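Local coordinates for methyltransferase domain-containing protein (Pyrococcus horikoshii, PDB 1VE3) that binds S-adenosylmethionine and is probably a methyltransferase, although its substrate is unknown, at residues G198-A203 / T222-K227. Numbering follows the deposited sequence.
Sequences GVELLA and TVYNPK
The last helix of a Rossmann-like methyltransferase domain lies here against the last strand of its central sheet, with Y224 reaching from the strand to E200 and A203 on the helix. The two short segments run nearly the same way, 16° apart, and their axes come no nearer than 11.6 Å, a gap that suits a long, flat side chain. With its CG beside the backbone N and anti to the carbonyl carbon (chi1 -74°), Y224 sends its phenol across to the helix. A203 meets the outer end of the ring obliquely: its CB lies 3.6 Å from Y224 CZ, and the small methyl lets the phenol come close to the helix backbone. E200 crosses the tyrosine at about a right angle and comes in at the ring edge, where its CG is 3.1 Å from Y224 OH, a tight approach. Its chain, bent at chi2, carries the carboxylate past the hydroxyl, tilted 63° to the ring; OE1 forms a salt bridge with K196, so the acid is tied mainly to its own helix. One face of the ring takes CG2 of T222, a neighbour two residues back on the same side of the strand, while T222 OG1 is hydrogen-bonded to E212 on the adjacent strand 207-215. An alanine in place of Y224 would probably open a gap between strand and helix, leaving A203 CB and E200 CG without the phenol they pack against here. F125 of helix 118-131 also touches A203, and F138, on the neighbouring strand 136-143, pairs with Y224 through backbone hydrogen bonds and touches its side chain. Away from the S-adenosylmethionine pocket, this is helix-on-sheet packing in the antiparallel 7-6 end of the 3-2-1-4-5-7-6 sheet characteristic of class I methyltransferases.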
loop_
_atom_site.group_PDB
_atom_site.type_symbol
_atom_site.label_atom_id
_atom_site.label_comp_id
_atom_site.label_asym_id
_atom_site.label_seq_id
_atom_site.Cartn_x
_atom_site.Cartn_y
_atom_site.Cartn_z
ATOM N N GLY A 198 13.509 -15.088 20.982
ATOM C CA GLY A 198 14.078 -16.236 20.302
ATOM C C GLY A 198 14.930 -15.821 19.115
ATOM O O GLY A 198 16.008 -16.372 18.878
ATOM N N VAL A 199 14.440 -14.841 18.362
ATOM C CA VAL A 199 15.155 -14.347 17.198
ATOM C C VAL A 199 16.505 -13.770 17.613
ATOM O O VAL A 199 17.545 -14.133 17.066
ATOM C CB VAL A 199 14.343 -13.251 16.466
ATOM C CG1 VAL A 199 15.170 -12.654 15.324
ATOM C CG2 VAL A 199 13.034 -13.850 15.930
ATOM N N GLU A 200 16.476 -12.880 18.598
ATOM C CA GLU A 200 17.686 -12.228 19.083
ATOM C C GLU A 200 18.707 -13.192 19.670
ATOM O O GLU A 200 19.907 -12.987 19.509
ATOM C CB GLU A 200 17.331 -11.168 20.119
ATOM C CG GLU A 200 17.529 -9.745 19.597
ATOM C CD GLU A 200 16.458 -8.779 20.078
ATOM O OE1 GLU A 200 16.252 -8.687 21.313
ATOM O OE2 GLU A 200 15.845 -8.116 19.206
ATOM N N LEU A 201 18.384 -14.123 20.480
ATOM C CA LEU A 201 19.243 -15.258 20.919
ATOM C C LEU A 201 20.108 -15.929 19.805
ATOM O O LEU A 201 21.292 -16.187 19.972
ATOM C CB LEU A 201 18.347 -16.306 21.581
ATOM C CG LEU A 201 19.150 -17.425 22.251
ATOM C CD1 LEU A 201 20.203 -16.888 23.220
ATOM C CD2 LEU A 201 18.273 -18.383 23.059
ATOM N N LEU A 202 19.441 -16.195 18.667
ATOM C CA LEU A 202 20.163 -16.875 17.609
ATOM C C LEU A 202 21.013 -15.794 16.996
ATOM O O LEU A 202 22.125 -16.080 16.549
ATOM C CB LEU A 202 19.204 -17.484 16.633
ATOM C CG LEU A 202 18.467 -18.753 17.085
ATOM C CD1 LEU A 202 17.599 -19.288 15.946
ATOM C CD2 LEU A 202 19.479 -19.814 17.499
ATOM N N ALA A 203 20.506 -14.567 16.936
ATOM C CA ALA A 203 21.263 -13.476 16.340
ATOM C C ALA A 203 22.556 -13.224 17.125
ATOM O O ALA A 203 23.603 -12.963 16.531
ATOM C CB ALA A 203 20.413 -12.199 16.301
ATOM N N THR A 222 15.568 -4.453 12.969
ATOM C CA THR A 222 16.838 -4.541 13.684
ATOM C C THR A 222 18.047 -4.408 12.767
ATOM O O THR A 222 18.065 -4.956 11.670
ATOM C CB THR A 222 16.958 -5.878 14.437
ATOM O OG1 THR A 222 15.850 -6.022 15.335
ATOM C CG2 THR A 222 18.252 -5.911 15.237
ATOM N N VAL A 223 19.057 -3.674 13.225
ATOM C CA VAL A 223 20.277 -3.487 12.450
ATOM C C VAL A 223 21.418 -4.237 13.144
ATOM O O VAL A 223 21.747 -3.961 14.294
ATOM C CB VAL A 223 20.627 -1.985 12.316
ATOM C CG1 VAL A 223 21.896 -1.813 11.495
ATOM C CG2 VAL A 223 19.470 -1.250 11.631
ATOM N N TYR A 224 22.015 -5.187 12.433
ATOM C CA TYR A 224 23.093 -6.005 12.984
ATOM C C TYR A 224 24.429 -5.851 12.262
ATOM O O TYR A 224 24.474 -5.582 11.065
ATOM C CB TYR A 224 22.694 -7.490 12.945
ATOM C CG TYR A 224 21.670 -7.909 13.979
ATOM C CD1 TYR A 224 21.985 -7.910 15.336
ATOM C CD2 TYR A 224 20.396 -8.322 13.601
ATOM C CE1 TYR A 224 21.060 -8.313 16.290
ATOM C CE2 TYR A 224 19.459 -8.732 14.547
ATOM C CZ TYR A 224 19.799 -8.724 15.888
ATOM O OH TYR A 224 18.886 -9.129 16.833
ATOM N N ASN A 225 25.514 -6.040 13.007
ATOM C CA ASN A 225 26.860 -5.976 12.450
ATOM C C ASN A 225 27.458 -7.362 12.682
ATOM O O ASN A 225 27.346 -7.913 13.776
ATOM C CB ASN A 225 27.693 -4.921 13.176
ATOM C CG ASN A 225 27.131 -3.521 13.016
ATOM O OD1 ASN A 225 27.317 -2.668 13.878
ATOM N ND2 ASN A 225 26.446 -3.277 11.901
ATOM N N PRO A 226 28.096 -7.941 11.654
ATOM C CA PRO A 226 28.712 -9.267 11.735
ATOM C C PRO A 226 29.936 -9.332 12.641
ATOM O O PRO A 226 30.647 -8.343 12.810
ATOM C CB PRO A 226 29.060 -9.566 10.282
ATOM C CG PRO A 226 29.402 -8.217 9.752
ATOM C CD PRO A 226 28.299 -7.356 10.316
ATOM N N LYS A 227 30.168 -10.503 13.225
ATOM C CA LYS A 227 31.315 -10.714 14.096
ATOM C C LYS A 227 32.417 -11.421 13.311
ATOM O O LYS A 227 32.138 -11.872 12.178
ATOM C CB LYS A 227 30.931 -11.576 15.298
ATOM C CG LYS A 227 29.865 -10.978 16.188
ATOM C CD LYS A 227 29.743 -11.786 17.465
ATOM C CE LYS A 227 28.668 -11.228 18.373
ATOM N NZ LYS A 227 28.750 -11.845 19.716
ATOM O OXT LYS A 227 33.541 -11.522 13.852
#